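PDB 6Y9I: major Capsid Protein VP1 from Chimpanzee polyomavirus Bob, which forms the pentameric building blocks of the polyomavirus outer capsid shell and probably engages glycan receptors on the host cell surface. Local coordinates for residues I22-N33 with S61-V72. Residues are numbered along the deposited sequence; the frame is centred on the assembly and turned at random.
With MG (magnesium ion), chain F.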
loop_
_atom_site.group_PDB
_atom_site.type_symbol
_atom_site.label_atom_id
_atom_site.label_comp_id
_atom_site.label_asym_id
_atom_site.label_seq_id
_atom_site.Cartn_x
_atom_site.Cartn_y
_atom_site.Cartn_z
ATOM N N ILE A 22 -1.731 14.564 30.471
ATOM C CA ILE A 22 -3.006 15.296 30.267
ATOM C C ILE A 22 -3.756 14.568 29.150
ATOM O O ILE A 22 -3.119 13.960 28.310
ATOM C CB ILE A 22 -2.790 16.800 30.013
ATOM C CG1 ILE A 22 -2.192 17.063 28.637
ATOM C CG2 ILE A 22 -1.967 17.440 31.124
ATOM C CD1 ILE A 22 -3.248 17.211 27.550
ATOM N N GLU A 23 -5.071 14.561 29.225
ATOM C CA GLU A 23 -5.914 13.874 28.220
ATOM C C GLU A 23 -7.038 14.835 27.821
ATOM O O GLU A 23 -7.459 15.642 28.653
ATOM C CB GLU A 23 -6.273 12.474 28.717
ATOM C CG GLU A 23 -7.393 12.384 29.730
ATOM C CD GLU A 23 -7.771 10.948 30.092
ATOM O OE1 GLU A 23 -8.744 10.786 30.869
ATOM O OE2 GLU A 23 -7.111 9.986 29.579
ATOM N N LEU A 24 -7.404 14.830 26.543
ATOM C CA LEU A 24 -8.544 15.619 26.045
ATOM C C LEU A 24 -8.997 15.087 24.690
ATOM O O LEU A 24 -8.277 14.275 24.059
ATOM C CB LEU A 24 -8.192 17.100 25.966
ATOM C CG LEU A 24 -7.223 17.521 24.867
ATOM C CD1 LEU A 24 -7.494 18.963 24.494
ATOM C CD2 LEU A 24 -5.784 17.335 25.307
ATOM N N TYR A 25 -10.204 15.488 24.329
ATOM C CA TYR A 25 -10.834 15.227 23.019
ATOM C C TYR A 25 -10.909 16.547 22.290
ATOM O O TYR A 25 -11.180 17.573 22.972
ATOM C CB TYR A 25 -12.241 14.667 23.177
ATOM C CG TYR A 25 -12.293 13.172 23.229
ATOM C CD1 TYR A 25 -11.983 12.424 22.107
ATOM C CD2 TYR A 25 -12.664 12.506 24.383
ATOM C CE1 TYR A 25 -12.050 11.045 22.127
ATOM C CE2 TYR A 25 -12.723 11.124 24.424
ATOM C CZ TYR A 25 -12.427 10.394 23.286
ATOM O OH TYR A 25 -12.493 9.031 23.289
ATOM N N LEU A 26 -10.639 16.529 20.987
ATOM C CA LEU A 26 -11.075 17.614 20.073
ATOM C C LEU A 26 -12.208 17.061 19.218
ATOM O O LEU A 26 -12.016 16.038 18.509
ATOM C CB LEU A 26 -9.909 18.125 19.229
ATOM C CG LEU A 26 -8.790 18.808 20.016
ATOM C CD1 LEU A 26 -7.631 19.180 19.102
ATOM C CD2 LEU A 26 -9.308 20.044 20.741
ATOM N N GLU A 27 -13.358 17.709 19.321
ATOM C CA GLU A 27 -14.544 17.366 18.512
ATOM C C GLU A 27 -14.304 17.921 17.112
ATOM O O GLU A 27 -13.624 18.939 16.956
ATOM C CB GLU A 27 -15.796 17.881 19.205
ATOM C CG GLU A 27 -16.143 17.054 20.434
ATOM C CD GLU A 27 -17.587 17.086 20.887
ATOM O OE1 GLU A 27 -17.810 17.513 22.029
ATOM O OE2 GLU A 27 -18.478 16.620 20.137
ATOM N N PRO A 28 -14.864 17.269 16.065
ATOM C CA PRO A 28 -14.616 17.689 14.685
ATOM C C PRO A 28 -15.300 19.033 14.396
ATOM O O PRO A 28 -16.381 19.272 14.946
ATOM C CB PRO A 28 -15.220 16.571 13.848
ATOM C CG PRO A 28 -16.299 15.999 14.731
ATOM C CD PRO A 28 -15.779 16.127 16.153
ATOM N N ARG A 29 -14.633 19.876 13.605
ATOM C CA ARG A 29 -15.163 21.177 13.115
ATOM C C ARG A 29 -15.266 21.138 11.591
ATOM O O ARG A 29 -14.423 21.767 10.887
ATOM C CB ARG A 29 -14.307 22.307 13.700
ATOM C CG ARG A 29 -14.253 22.279 15.217
ATOM C CD ARG A 29 -15.546 22.715 15.843
ATOM N NE ARG A 29 -15.542 22.650 17.297
ATOM C CZ ARG A 29 -16.235 21.779 18.031
ATOM N NH1 ARG A 29 -16.932 20.807 17.475
ATOM N NH2 ARG A 29 -16.186 21.842 19.342
ATOM N N MET A 30 -16.283 20.427 11.079
ATOM C CA MET A 30 -16.419 20.147 9.619
ATOM C C MET A 30 -17.191 21.295 8.963
ATOM O O MET A 30 -17.346 21.289 7.722
ATOM C CB MET A 30 -17.136 18.824 9.360
ATOM C CG MET A 30 -16.301 17.599 9.712
ATOM S SD MET A 30 -14.743 17.460 8.810
ATOM C CE MET A 30 -13.562 18.122 9.978
ATOM N N GLY A 31 -17.674 22.241 9.771
ATOM C CA GLY A 31 -18.350 23.465 9.306
ATOM C C GLY A 31 -19.613 23.726 10.115
ATOM O O GLY A 31 -19.823 24.870 10.570
ATOM N N ILE A 32 -20.415 22.685 10.311
ATOM C CA ILE A 32 -21.527 22.675 11.289
ATOM C C ILE A 32 -20.928 22.256 12.629
ATOM O O ILE A 32 -20.735 21.042 12.877
ATOM C CB ILE A 32 -22.700 21.815 10.807
ATOM C CG1 ILE A 32 -23.253 22.370 9.487
ATOM C CG2 ILE A 32 -23.761 21.752 11.890
ATOM C CD1 ILE A 32 -23.959 21.363 8.633
ATOM N N ASN A 33 -20.610 23.267 13.434
ATOM C CA ASN A 33 -19.618 23.168 14.527
ATOM C C ASN A 33 -20.321 23.149 15.874
ATOM O O ASN A 33 -19.636 23.095 16.895
ATOM C CB ASN A 33 -18.587 24.283 14.422
ATOM C CG ASN A 33 -17.683 24.105 13.229
ATOM O OD1 ASN A 33 -17.669 23.035 12.611
ATOM N ND2 ASN A 33 -16.912 25.136 12.916
ATOM N N SER A 61 -18.761 29.562 5.621
ATOM C CA SER A 61 -17.878 28.928 6.633
ATOM C C SER A 61 -18.372 27.513 6.936
ATOM O O SER A 61 -17.515 26.630 7.144
ATOM C CB SER A 61 -17.790 29.782 7.881
ATOM O OG SER A 61 -16.988 30.924 7.599
ATOM N N ILE A 62 -19.697 27.294 6.925
ATOM C CA ILE A 62 -20.312 25.986 7.299
ATOM C C ILE A 62 -20.040 24.938 6.188
ATOM O O ILE A 62 -20.219 23.742 6.496
ATOM C CB ILE A 62 -21.806 26.124 7.666
ATOM C CG1 ILE A 62 -22.631 26.755 6.542
ATOM C CG2 ILE A 62 -21.987 26.887 8.980
ATOM C CD1 ILE A 62 -24.138 26.629 6.707
ATOM N N GLN A 63 -19.528 25.339 5.004
ATOM C CA GLN A 63 -19.141 24.429 3.878
ATOM C C GLN A 63 -17.636 24.143 3.867
ATOM O O GLN A 63 -17.174 23.495 2.873
ATOM C CB GLN A 63 -19.501 25.034 2.514
ATOM C CG GLN A 63 -20.982 25.279 2.338
ATOM C CD GLN A 63 -21.258 25.988 1.039
ATOM O OE1 GLN A 63 -20.990 27.179 0.900
ATOM N NE2 GLN A 63 -21.731 25.238 0.062
ATOM N N MET A 64 -16.882 24.629 4.861
ATOM C CA MET A 64 -15.393 24.587 4.834
ATOM C C MET A 64 -14.905 23.931 6.117
ATOM O O MET A 64 -14.999 24.506 7.212
ATOM C CB MET A 64 -14.796 25.979 4.695
ATOM C CG MET A 64 -15.339 26.739 3.508
ATOM S SD MET A 64 -14.529 28.343 3.358
ATOM C CE MET A 64 -12.997 27.833 2.596
ATOM N N PRO A 65 -14.490 22.644 6.047
ATOM C CA PRO A 65 -13.932 21.979 7.224
ATOM C C PRO A 65 -12.744 22.775 7.762
ATOM O O PRO A 65 -11.958 23.341 6.989
ATOM C CB PRO A 65 -13.577 20.576 6.706
ATOM C CG PRO A 65 -14.516 20.377 5.526
ATOM C CD PRO A 65 -14.640 21.740 4.898
ATOM N N GLN A 66 -12.639 22.800 9.084
ATOM C CA GLN A 66 -11.701 23.660 9.837
ATOM C C GLN A 66 -10.874 22.801 10.798
ATOM O O GLN A 66 -11.318 21.717 11.189
ATOM C CB GLN A 66 -12.494 24.715 10.618
ATOM C CG GLN A 66 -13.217 25.731 9.730
ATOM C CD GLN A 66 -14.624 26.073 10.204
ATOM O OE1 GLN A 66 -14.911 26.102 11.412
ATOM N NE2 GLN A 66 -15.519 26.330 9.252
ATOM N N TYR A 67 -9.736 23.318 11.205
ATOM C CA TYR A 67 -8.885 22.696 12.238
ATOM C C TYR A 67 -9.546 22.874 13.592
ATOM O O TYR A 67 -10.143 23.927 13.867
ATOM C CB TYR A 67 -7.495 23.319 12.254
ATOM C CG TYR A 67 -6.674 22.996 11.042
ATOM C CD1 TYR A 67 -6.029 21.782 10.917
ATOM C CD2 TYR A 67 -6.531 23.917 10.027
ATOM C CE1 TYR A 67 -5.228 21.507 9.818
ATOM C CE2 TYR A 67 -5.760 23.654 8.913
ATOM C CZ TYR A 67 -5.101 22.440 8.803
ATOM O OH TYR A 67 -4.336 22.185 7.687
ATOM N N SER A 68 -9.368 21.874 14.423
ATOM C CA SER A 68 -9.724 21.879 15.853
ATOM C C SER A 68 -8.478 22.287 16.635
ATOM O O SER A 68 -7.385 21.966 16.177
ATOM C CB SER A 68 -10.228 20.543 16.271
ATOM O OG SER A 68 -11.329 20.172 15.466
ATOM N N CYS A 69 -8.630 22.940 17.781
ATOM C CA CYS A 69 -7.484 23.199 18.671
ATOM C C CYS A 69 -7.963 23.524 20.086
ATOM O O CYS A 69 -9.082 23.964 20.246
ATOM C CB CYS A 69 -6.583 24.300 18.138
ATOM S SG CYS A 69 -7.361 25.937 18.060
ATOM N N ALA A 70 -7.114 23.265 21.070
ATOM C CA ALA A 70 -7.328 23.626 22.484
ATOM C C ALA A 70 -5.965 23.939 23.108
ATOM O O ALA A 70 -4.956 23.340 22.704
ATOM C CB ALA A 70 -8.036 22.506 23.195
ATOM N N ARG A 71 -5.944 24.916 24.006
ATOM C CA ARG A 71 -4.870 25.104 24.997
ATOM C C ARG A 71 -5.303 24.419 26.291
ATOM O O ARG A 71 -6.413 24.706 26.761
ATOM C CB ARG A 71 -4.616 26.595 25.249
ATOM C CG ARG A 71 -3.513 26.811 26.276
ATOM C CD ARG A 71 -3.293 28.280 26.573
ATOM N NE ARG A 71 -2.347 28.488 27.657
ATOM C CZ ARG A 71 -2.600 28.287 28.944
ATOM N NH1 ARG A 71 -3.791 27.882 29.349
ATOM N NH2 ARG A 71 -1.645 28.509 29.834
ATOM N N VAL A 72 -4.460 23.552 26.852
ATOM C CA VAL A 72 -4.719 22.888 28.168
ATOM C C VAL A 72 -3.818 23.556 29.221
ATOM O O VAL A 72 -2.593 23.715 28.968
ATOM C CB VAL A 72 -4.465 21.370 28.080
ATOM C CG1 VAL A 72 -4.714 20.678 29.415
ATOM C CG2 VAL A 72 -5.287 20.727 26.973
HETATM MG MG MG F . -19.608 16.604 23.466
HETATM O O HOH W 1 -11.053 17.514 16.060
HETATM O O HOH W 2 -20.893 16.395 21.326
HETATM O O HOH W 3 -11.839 19.657 12.878
HETATM O O HOH W 4 -18.506 27.193 10.363
HETATM O O HOH W 5 -21.513 16.052 24.544
HETATM O O HOH W 6 -18.289 17.190 25.016
#
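Asn33 and Gln66 meet through their amides, set almost perpendicular, with 82° between the planes. Asn33 ND2 donates to Gln66 OE1 at 2.7 Å, the acceptor lying in the Asn33 amide plane while the donor stands 31° out of the Gln66 plane. The other end of the Asn33 amide turns back on its own loop, where OD1 takes the N-H of Gly31, so one side chain ties the turn together and joins it to 61-72. Close by, the backbone N of Gln66 donates to Arg29 O at 2.7 Å. Gly31 packs against the 3-10 turn at Ile62: the CA-H of each points at the carbonyl O of the other, and Ile62 CG2 rests on Gly31 O. Met30 starts away from 61-72, but bends at chi2 (-60°) and brings SD to Pro65 CB at 3.9 Å, the two side chains crossing at about a right angle.

Further along, Arg29 CG passes 3.6 Å from Ser68 OG, before its guanidinium turns off to a salt bridge with Asp194. One water links Arg29 N, Gln66 O and Ser68 OG where the backbones part. Beyond it the contact is apolar: Leu26 CD2 sits on Ala70 CB at 3.7 Å, Leu24 spreads both methyls over Val72 CG2, and Ile22 CD1 meets that same methyl tip to tip. On the far side, Glu27 OE1 binds magnesium together with Leu183 O of a neighbouring subunit, while OE2 is hydrogen-bonded to Tyr43 OH.

Strands 22-26 and 68-72 run roughly antiparallel, 7.7 Å apart at closest approach, and face each other through side chains; 22-26 bonds instead to strand 272-291, and 68-73 pairs with 252-265. Such facing strands are characteristic of the jelly-roll beta-sandwich core of polyomavirus VP1.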